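Local atomic coordinates of fatty acid biosynthesis transcriptional regulator (Streptococcus pneumoniae, PDB entry 6JBX), a protein that binds DNA as a MarR-family dimer and probably represses transcription of the fatty acid synthesis genes of the pneumococcus. Residues I41-K44 against E45-I49; P56-T59 against P60-S64; V74-S77 against L78-E82; L109-R112 against L113-F117. One frame throughout, in Å; residues are numbered along the deposited sequence.

All four contacts are local, each made by neighbouring turns of one helix or by a helix and the residues that lead into it. Contacts 1 and 2 are capping boxes at the starts of helices 43-54 and 60-67; contacts 3 and 4 lie within helices 71-84 and 105-125. Contact 1 is the most buried and touches both contact 3 and contact 4, Ile41 lying against Leu81 and Ile110. Contacts 2 and 3 also touch, through Pro60, Val63, Val74 and Leu78, in the helix-turn-helix. Contacts 1 to 3 present hydroxyl, amide or backbone N-H groups to DNA phosphates, whereas contact 4, about 11 Å from the nucleic acid at its nearest atom, mixes basic side chains with buried ones.

Contact 1: residues I41-K44 against E45-I49; sequences ISIK and EMHTI. With nucleotides of chain C.
Ser42 OG is held by two partners: it accepts the backbone N-H of Glu45 at 2.9 Å, nearly straight at 169°, and donates a hydrogen bond to OP1 of DG13 of chain C at 2.5 Å. With chi1 at 78°, OG sits between its own backbone N and carbonyl carbon, where it can face the open N-H at the start of helix 43-54. Glu45 returns the bond and closes a capping box: its chain runs out extended beyond CG, and OE2 takes Ser42 N at 2.9 Å on the lone pair turned away from OE1. The other oxygen, OE1, is held by a salt bridge to Lys84 of helix 71-84. Ile41 CD1 also meets Ile49 CD1 tip to tip at 4.1 Å, with Ile110 against both isoleucines and Leu81 against Ile41. In the next residues, Ile43 O stands 3.5 Å above the centre of the His47 ring, while Lys44 NZ approaches that ring at its edge, in plane. The serine hydroxyl thus serves the helix end and the phosphate together, and the partial positive charge of the helix N-terminus would be expected to favour both the Glu45 carboxylate and the DNA backbone.

Contact 2: residues P56-T59 against P60-S64; sequences PDVT and PSQVS. With nucleotides of chain D.
Val58, just before helix 60-67, packs closely on Gln62 in its first turn: the two side chains run antiparallel alongside one another, with Val58 CG2 3.3 Å from Gln62 CB. The second methyl, CG1, lies between the backbone N and carbonyl carbon of its own residue (chi1 of CG1 64°) and meets Val63 CG2 at 4.0 Å, the side chains nearly perpendicular. The valine pair is buried. The solvent side belongs to the outer end of Gln62, whose exposed side chain turns back on Thr59. Its OE1 accepts Thr59 N over a long 3.3 Å, the donor tilted 27° from the carbonyl plane. The reverse bond, from Gln62 N to Thr59 OG1, completes a capping box, although the hydroxyl is modelled too near Gln62 CG for its position to be certain. Thr59 O receives Val63 N at 3.0 Å. At the helix start, Ser61 N donates to OP2 of DA5 of chain D at 3.0 Å; Ser61 OG lies 2.4 Å from that OP2, too short for its exact geometry to be relied on. Pro60 rests on Leu71 of helix 71-84 and on Val99 and Leu101 of strand 99-103, while Val58 and Val63 turn to Ile52 and Val51 of helix 43-54, wedging the cap between two helices and the strand.

Contact 3: residues V74-S77 against L78-E82; sequences VTTS and LNNLE. With nucleotides of chain D.
Asn79 runs from the turn after Thr75 out to the DNA. Its CB lies 3.5 Å from Thr76 O, and CG passes Thr75 O at 3.3 Å. From there the amide divides: ND2 donates to OP2 of DT7 of chain D over 3.0 Å at 156°, while OD1 receives a weak bond from Arg89 of strand 87-91. CG stands anti to the carbonyl carbon, chi1 -72°, which lays the amide back toward the preceding turn, with ND2 near the phosphate. One turn earlier Thr75 OG1 donates to OP2 of DT6 of chain D at 2.9 Å and has a weak second bond with Leu71 O; its methyl CG2 comes within 3.7 Å of the thymine methyl C7 of DT7 of chain D. Thr75 and Asn79, joined by the backbone bond from Asn79 N to Thr75 O, therefore meet successive phosphates of one strand, in keeping with the recognition helix of a winged helix-turn-helix. The inward side is apolar: Val74 and Leu78 run abreast in one direction, with a tight 3.5 Å between Val74 CG1 and Leu78 CD1. Val74 continues onto Val63 and Ser64 of helix 60-67; Leu78 and Leu81 pack on Thr48 of helix 43-54 and Ile87 of strand 87-91, seating the helix against those two helices and the strand.

Contact 4: residues L109-R112 against L113-F117; sequences LIHR and LHKRF
Helix 105-125, which follows the two-stranded wing of this MarR fold, carries His111 and Lys115 one turn apart. The lysine chain approaches the imidazole at a slant, and Lys115 CE lies 3.2 Å from His111 NE2. CG of His111 is anti to the backbone N (chi1 -180°), sending the ring along the helix to meet it. A water lies in the ring plane at the edge; it accepts from Lys115 NZ at 2.9 Å and makes a weak bond with His111 NE2. Arg112 O takes two backbone donors: Arg116 N at 3.1 Å, and Lys115 N, which lies well above the carbonyl plane. Ile110 CG1 and Leu113 CD2 are loosely apposed at 4.4 Å, the buried Ile110 also touching Phe38, while His114 packs on Ile43 and Met46 of helix 43-54. Phe117 reaches the dimer partner, its ring meeting Phe147 of the second subunit. On the exposed side two arginines cross at a slant with their guanidinium planes only 14° apart; these like charges come close, Arg112 NH1 lying 3.7 Å from Arg116 NE and 3.4 Å from Arg116 CG.

Contact 1: residues I41-K44 against E45-I49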
# COMPACT_ATOMS: atom_id res chain seq x y z
N ILE A 41 13.20 8.48 9.15
CA ILE A 41 11.74 8.47 9.21
C ILE A 41 11.21 7.46 8.18
O ILE A 41 11.47 7.58 6.99
CB ILE A 41 11.15 9.88 8.97
CG1 ILE A 41 11.41 10.82 10.14
CG2 ILE A 41 9.66 9.81 8.67
CD1 ILE A 41 10.78 10.37 11.45
N SER A 42 10.53 6.46 8.67
CA SER A 42 9.91 5.45 7.87
C SER A 42 8.58 5.97 7.30
O SER A 42 8.01 6.97 7.80
CB SER A 42 9.62 4.24 8.71
OG SER A 42 8.44 4.53 9.47
N ILE A 43 8.03 5.24 6.33
CA ILE A 43 6.76 5.68 5.76
C ILE A 43 5.67 5.59 6.83
O ILE A 43 4.80 6.46 6.86
CB ILE A 43 6.40 4.91 4.47
CG1 ILE A 43 5.15 5.50 3.81
CG2 ILE A 43 6.23 3.39 4.70
CD1 ILE A 43 5.32 6.90 3.25
N LYS A 44 5.72 4.63 7.74
CA LYS A 44 4.69 4.56 8.80
C LYS A 44 4.83 5.72 9.79
O LYS A 44 3.81 6.29 10.20
CB LYS A 44 4.75 3.24 9.56
CG LYS A 44 4.34 2.04 8.72
CD LYS A 44 2.99 2.28 8.12
CE LYS A 44 2.40 1.08 7.42
NZ LYS A 44 1.40 1.55 6.43
N GLU A 45 6.05 6.12 10.12
CA GLU A 45 6.21 7.30 10.97
C GLU A 45 5.74 8.53 10.21
O GLU A 45 5.17 9.43 10.82
CB GLU A 45 7.66 7.54 11.43
CG GLU A 45 8.18 6.48 12.40
CD GLU A 45 9.69 6.52 12.63
OE1 GLU A 45 10.10 6.58 13.82
OE2 GLU A 45 10.46 6.50 11.61
N MET A 46 6.00 8.58 8.91
CA MET A 46 5.53 9.72 8.11
C MET A 46 4.00 9.81 8.19
O MET A 46 3.46 10.90 8.25
CB MET A 46 6.00 9.60 6.66
CG MET A 46 5.79 10.83 5.83
SD MET A 46 6.69 12.32 6.33
CE MET A 46 5.28 13.29 6.82
N HIS A 47 3.31 8.69 8.32
CA HIS A 47 1.84 8.78 8.44
C HIS A 47 1.45 9.46 9.77
O HIS A 47 0.54 10.25 9.78
CB HIS A 47 1.16 7.41 8.32
CG HIS A 47 1.27 6.83 6.96
ND1 HIS A 47 1.21 5.46 6.75
CD2 HIS A 47 1.48 7.41 5.75
CE1 HIS A 47 1.38 5.23 5.46
NE2 HIS A 47 1.55 6.41 4.83
N THR A 48 2.12 9.10 10.86
CA THR A 48 1.86 9.73 12.15
C THR A 48 2.18 11.22 12.05
O THR A 48 1.36 12.05 12.44
CB THR A 48 2.63 9.05 13.28
OG1 THR A 48 2.24 7.68 13.28
CG2 THR A 48 2.36 9.66 14.64
N ILE A 49 3.30 11.58 11.43
CA ILE A 49 3.65 12.98 11.30
C ILE A 49 2.54 13.73 10.54
O ILE A 49 2.20 14.88 10.87
CB ILE A 49 5.03 13.16 10.64
CG1 ILE A 49 6.14 12.70 11.59
CG2 ILE A 49 5.25 14.58 10.17
CD1 ILE A 49 7.53 12.84 11.02
P DG C 13 8.23 2.02 12.39
OP1 DG C 13 8.07 2.63 11.06
OP2 DG C 13 8.13 2.83 13.65
O5' DG C 13 7.16 0.86 12.48
C5' DG C 13 6.92 -0.00 11.35
C4' DG C 13 5.85 -0.98 11.76
O4' DG C 13 6.43 -1.85 12.75
C3' DG C 13 4.60 -0.37 12.41
O3' DG C 13 3.46 -0.81 11.66
C2' DG C 13 4.64 -0.86 13.85
C1' DG C 13 5.46 -2.15 13.71
N9 DG C 13 6.18 -2.64 14.88
C8 DG C 13 7.02 -1.93 15.71
N7 DG C 13 7.57 -2.67 16.63
C5 DG C 13 7.12 -3.95 16.36
C6 DG C 13 7.38 -5.17 17.02
O6 DG C 13 8.09 -5.37 18.02
N1 DG C 13 6.69 -6.22 16.43
C2 DG C 13 5.87 -6.12 15.34
N2 DG C 13 5.30 -7.25 14.91
N3 DG C 13 5.63 -4.99 14.70
C4 DG C 13 6.25 -3.94 15.29

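Contact 2: residues P56-T59 against P60-S64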
# COMPACT_ATOMS: atom_id res chain seq x y z
N PRO A 56 -3.12 20.15 14.16
CA PRO A 56 -2.36 20.52 15.36
C PRO A 56 -3.19 20.32 16.64
O PRO A 56 -4.42 20.51 16.60
CB PRO A 56 -1.99 21.98 15.12
CG PRO A 56 -1.83 22.05 13.61
CD PRO A 56 -2.91 21.13 13.08
N ASP A 57 -2.53 19.86 17.70
CA ASP A 57 -3.11 19.53 19.03
C ASP A 57 -3.98 18.26 19.03
O ASP A 57 -4.64 17.96 20.02
CB ASP A 57 -3.87 20.73 19.61
CG ASP A 57 -2.93 21.85 20.01
OD1 ASP A 57 -1.69 21.58 20.14
OD2 ASP A 57 -3.42 22.97 20.18
N VAL A 58 -3.92 17.44 18.00
CA VAL A 58 -4.61 16.17 18.02
C VAL A 58 -4.07 15.30 19.17
O VAL A 58 -2.95 15.44 19.68
CB VAL A 58 -4.46 15.50 16.65
CG1 VAL A 58 -3.00 15.17 16.34
CG2 VAL A 58 -5.33 14.26 16.53
N THR A 59 -4.87 14.37 19.62
CA THR A 59 -4.47 13.54 20.75
C THR A 59 -4.05 12.14 20.26
O THR A 59 -4.45 11.71 19.18
CB THR A 59 -5.62 13.39 21.76
OG1 THR A 59 -6.58 12.47 21.22
CG2 THR A 59 -6.32 14.69 22.06
N PRO A 60 -3.35 11.39 21.11
CA PRO A 60 -3.04 10.02 20.69
C PRO A 60 -4.27 9.20 20.27
O PRO A 60 -4.20 8.47 19.26
CB PRO A 60 -2.41 9.39 21.93
CG PRO A 60 -1.67 10.55 22.55
CD PRO A 60 -2.62 11.72 22.35
N SER A 61 -5.34 9.28 21.05
CA SER A 61 -6.59 8.56 20.73
C SER A 61 -7.04 8.92 19.32
O SER A 61 -7.41 8.04 18.56
CB SER A 61 -7.66 8.82 21.76
OG SER A 61 -7.22 8.41 23.05
N GLN A 62 -6.95 10.19 18.94
CA GLN A 62 -7.48 10.60 17.62
C GLN A 62 -6.56 10.08 16.52
O GLN A 62 -7.02 9.75 15.43
CB GLN A 62 -7.63 12.12 17.51
CG GLN A 62 -8.01 12.78 18.84
CD GLN A 62 -8.57 14.18 18.76
OE1 GLN A 62 -7.84 15.15 18.52
NE2 GLN A 62 -9.86 14.32 19.04
N VAL A 63 -5.25 10.04 16.81
CA VAL A 63 -4.28 9.50 15.84
C VAL A 63 -4.55 8.00 15.65
O VAL A 63 -4.58 7.51 14.55
CB VAL A 63 -2.83 9.75 16.28
CG1 VAL A 63 -1.83 9.01 15.40
CG2 VAL A 63 -2.52 11.24 16.31
N SER A 64 -4.76 7.28 16.73
CA SER A 64 -5.16 5.90 16.70
C SER A 64 -6.36 5.65 15.77
O SER A 64 -6.31 4.80 14.86
CB SER A 64 -5.48 5.45 18.07
OG SER A 64 -5.81 4.09 18.04
P DA D 5 -5.12 10.85 25.00
OP1 DA D 5 -4.52 12.20 24.83
OP2 DA D 5 -5.84 10.20 23.86
O5' DA D 5 -4.00 9.87 25.56
C5' DA D 5 -3.15 10.38 26.56
C4' DA D 5 -2.39 9.26 27.22
O4' DA D 5 -3.26 8.18 27.59
C3' DA D 5 -1.29 8.60 26.38
O3' DA D 5 -0.07 9.31 26.68
C2' DA D 5 -1.30 7.16 26.86
C1' DA D 5 -2.37 7.16 27.97
N9 DA D 5 -3.12 5.92 28.10
C8 DA D 5 -4.13 5.46 27.30
N7 DA D 5 -4.59 4.28 27.65
C5 DA D 5 -3.82 3.95 28.76
C6 DA D 5 -3.81 2.81 29.59
N6 DA D 5 -4.63 1.77 29.44
N1 DA D 5 -2.91 2.78 30.60
C2 DA D 5 -2.08 3.83 30.76
N3 DA D 5 -2.01 4.96 30.05
C4 DA D 5 -2.91 4.94 29.05

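Contact 3: residues V74-S77 against L78-E82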
# COMPACT_ATOMS: atom_id res chain seq x y z
N VAL A 74 0.41 3.60 18.74
CA VAL A 74 0.59 5.04 18.54
C VAL A 74 1.58 5.58 19.58
O VAL A 74 2.45 6.40 19.25
CB VAL A 74 -0.74 5.81 18.58
CG1 VAL A 74 -0.52 7.29 18.87
CG2 VAL A 74 -1.52 5.63 17.29
N THR A 75 1.49 5.11 20.82
CA THR A 75 2.35 5.65 21.88
C THR A 75 3.82 5.37 21.56
O THR A 75 4.66 6.24 21.75
CB THR A 75 1.97 5.11 23.27
OG1 THR A 75 0.69 5.66 23.58
CG2 THR A 75 2.99 5.47 24.33
N THR A 76 4.11 4.15 21.09
CA THR A 76 5.47 3.77 20.74
C THR A 76 6.00 4.68 19.62
O THR A 76 7.11 5.17 19.70
CB THR A 76 5.54 2.28 20.38
OG1 THR A 76 5.24 1.61 21.61
CG2 THR A 76 6.88 1.86 19.80
N SER A 77 5.20 4.87 18.59
CA SER A 77 5.60 5.67 17.46
C SER A 77 5.87 7.11 17.93
O SER A 77 6.88 7.73 17.53
CB SER A 77 4.57 5.60 16.37
OG SER A 77 4.97 6.32 15.22
N LEU A 78 5.00 7.64 18.79
CA LEU A 78 5.18 9.01 19.27
C LEU A 78 6.46 9.10 20.12
O LEU A 78 7.19 10.09 20.00
CB LEU A 78 3.95 9.46 20.07
CG LEU A 78 2.63 9.55 19.31
CD1 LEU A 78 1.49 9.76 20.30
CD2 LEU A 78 2.64 10.67 18.28
N ASN A 79 6.76 8.08 20.92
CA ASN A 79 8.00 8.09 21.72
C ASN A 79 9.22 8.19 20.80
O ASN A 79 10.11 9.00 21.05
CB ASN A 79 8.15 6.83 22.60
CG ASN A 79 7.21 6.79 23.79
OD1 ASN A 79 6.54 7.78 24.09
ND2 ASN A 79 7.16 5.65 24.47
N ASN A 80 9.27 7.36 19.74
CA ASN A 80 10.37 7.44 18.74
C ASN A 80 10.41 8.83 18.08
O ASN A 80 11.48 9.38 17.82
CB ASN A 80 10.28 6.32 17.69
CG ASN A 80 10.45 4.94 18.29
OD1 ASN A 80 11.10 4.79 19.33
ND2 ASN A 80 9.83 3.93 17.69
N LEU A 81 9.27 9.38 17.76
CA LEU A 81 9.23 10.63 17.00
C LEU A 81 9.63 11.79 17.94
O LEU A 81 10.29 12.70 17.54
CB LEU A 81 7.83 10.85 16.42
CG LEU A 81 7.43 10.02 15.19
CD1 LEU A 81 5.94 10.20 14.85
CD2 LEU A 81 8.28 10.42 13.98
N GLU A 82 9.22 11.73 19.20
CA GLU A 82 9.62 12.79 20.16
C GLU A 82 11.14 12.67 20.38
O GLU A 82 11.80 13.63 20.27
CB GLU A 82 8.87 12.69 21.49
CG GLU A 82 9.08 13.89 22.41
CD GLU A 82 8.02 14.13 23.48
OE1 GLU A 82 7.49 13.13 24.04
OE2 GLU A 82 7.71 15.33 23.75
P DT D 6 1.34 8.85 26.00
OP1 DT D 6 2.32 9.92 26.24
OP2 DT D 6 1.03 8.33 24.65
O5' DT D 6 1.79 7.63 26.91
C5' DT D 6 2.03 7.84 28.30
C4' DT D 6 2.31 6.50 28.92
O4' DT D 6 1.16 5.66 28.76
C3' DT D 6 3.46 5.75 28.24
O3' DT D 6 4.54 5.78 29.16
C2' DT D 6 2.95 4.33 28.07
C1' DT D 6 1.63 4.34 28.85
N1 DT D 6 0.60 3.48 28.30
C2 DT D 6 0.33 2.30 28.95
O2 DT D 6 0.93 1.94 29.95
N3 DT D 6 -0.66 1.54 28.38
C4 DT D 6 -1.40 1.85 27.26
O4 DT D 6 -2.26 1.07 26.87
C5 DT D 6 -1.05 3.09 26.61
C7 DT D 6 -1.79 3.49 25.38
C6 DT D 6 -0.09 3.84 27.17
P DT D 7 5.96 5.20 28.75
OP1 DT D 7 6.95 5.80 29.66
OP2 DT D 7 6.09 5.33 27.28
O5' DT D 7 5.87 3.68 29.20
C5' DT D 7 5.56 3.39 30.56
C4' DT D 7 5.34 1.91 30.71
O4' DT D 7 4.16 1.53 29.97
C3' DT D 7 6.48 1.05 30.17
O3' DT D 7 7.06 0.35 31.27
C2' DT D 7 5.83 0.16 29.12
C1' DT D 7 4.36 0.22 29.47
N1 DT D 7 3.41 0.04 28.36
C2 DT D 7 2.51 -1.01 28.40
O2 DT D 7 2.53 -1.87 29.27
N3 DT D 7 1.63 -1.04 27.36
C4 DT D 7 1.50 -0.12 26.34
O4 DT D 7 0.65 -0.28 25.47
C5 DT D 7 2.47 0.95 26.36
C7 DT D 7 2.47 1.96 25.25
C6 DT D 7 3.34 0.99 27.37

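Contact 4: residues L109-R112 against L113-F117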
# COMPACT_ATOMS: atom_id res chain seq x y z
N LEU A 109 9.06 20.57 8.60
CA LEU A 109 9.93 20.52 7.41
C LEU A 109 9.73 19.19 6.67
O LEU A 109 9.59 19.19 5.47
CB LEU A 109 11.40 20.66 7.79
CG LEU A 109 11.98 22.07 7.87
CD1 LEU A 109 13.50 21.99 7.98
CD2 LEU A 109 11.58 22.91 6.67
N ILE A 110 9.75 18.07 7.38
CA ILE A 110 9.62 16.84 6.68
C ILE A 110 8.16 16.65 6.20
O ILE A 110 7.92 16.03 5.17
CB ILE A 110 10.14 15.65 7.50
CG1 ILE A 110 10.27 14.40 6.62
CG2 ILE A 110 9.28 15.41 8.73
CD1 ILE A 110 10.70 13.14 7.33
N HIS A 111 7.17 17.17 6.94
CA HIS A 111 5.77 17.07 6.51
C HIS A 111 5.61 17.69 5.12
O HIS A 111 5.00 17.11 4.24
CB HIS A 111 4.87 17.75 7.56
CG HIS A 111 3.42 17.71 7.24
ND1 HIS A 111 2.76 16.54 6.92
CD2 HIS A 111 2.50 18.70 7.18
CE1 HIS A 111 1.50 16.80 6.69
NE2 HIS A 111 1.31 18.12 6.85
N ARG A 112 6.15 18.88 4.95
CA ARG A 112 6.19 19.55 3.66
C ARG A 112 6.76 18.65 2.56
O ARG A 112 6.22 18.50 1.46
CB ARG A 112 7.03 20.82 3.80
CG ARG A 112 7.40 21.45 2.47
CD ARG A 112 6.19 22.07 1.80
NE ARG A 112 6.55 23.30 1.10
CZ ARG A 112 6.71 23.40 -0.22
NH1 ARG A 112 6.53 22.34 -0.99
NH2 ARG A 112 7.01 24.58 -0.76
N LEU A 113 7.89 18.03 2.84
CA LEU A 113 8.60 17.23 1.84
C LEU A 113 7.73 16.06 1.36
O LEU A 113 7.70 15.69 0.16
CB LEU A 113 9.89 16.75 2.50
CG LEU A 113 10.76 15.82 1.67
CD1 LEU A 113 11.41 16.59 0.53
CD2 LEU A 113 11.80 15.16 2.56
N HIS A 114 7.02 15.46 2.31
CA HIS A 114 6.12 14.31 2.01
C HIS A 114 4.95 14.80 1.15
O HIS A 114 4.34 13.96 0.45
CB HIS A 114 5.65 13.65 3.30
CG HIS A 114 4.99 12.32 3.09
ND1 HIS A 114 5.53 11.36 2.26
CD2 HIS A 114 3.86 11.79 3.60
CE1 HIS A 114 4.76 10.29 2.26
NE2 HIS A 114 3.72 10.54 3.08
N LYS A 115 4.65 16.10 1.18
CA LYS A 115 3.56 16.65 0.39
C LYS A 115 4.02 16.86 -1.05
O LYS A 115 3.20 16.77 -1.94
CB LYS A 115 3.06 17.99 0.93
CG LYS A 115 2.05 17.89 2.06
CD LYS A 115 1.58 19.27 2.48
CE LYS A 115 1.40 19.42 3.98
NZ LYS A 115 1.15 20.83 4.37
N ARG A 116 5.28 17.22 -1.25
CA ARG A 116 5.77 17.40 -2.61
C ARG A 116 5.66 16.05 -3.36
O ARG A 116 5.42 16.03 -4.55
CB ARG A 116 7.22 17.90 -2.67
CG ARG A 116 7.50 19.16 -1.86
CD ARG A 116 8.91 19.71 -2.07
NE ARG A 116 8.99 20.71 -3.14
CZ ARG A 116 9.21 20.45 -4.44
NH1 ARG A 116 9.31 19.20 -4.86
NH2 ARG A 116 9.35 21.44 -5.31
N PHE A 117 5.84 14.92 -2.65
CA PHE A 117 5.75 13.61 -3.24
C PHE A 117 4.31 13.34 -3.69
O PHE A 117 4.08 12.95 -4.82
CB PHE A 117 6.25 12.53 -2.28
CG PHE A 117 6.24 11.16 -2.91
CD1 PHE A 117 7.28 10.75 -3.73
CD2 PHE A 117 5.15 10.33 -2.76
CE1 PHE A 117 7.25 9.51 -4.33
CE2 PHE A 117 5.12 9.09 -3.37
CZ PHE A 117 6.16 8.68 -4.16
O HOH W 1 -0.88 20.66 6.49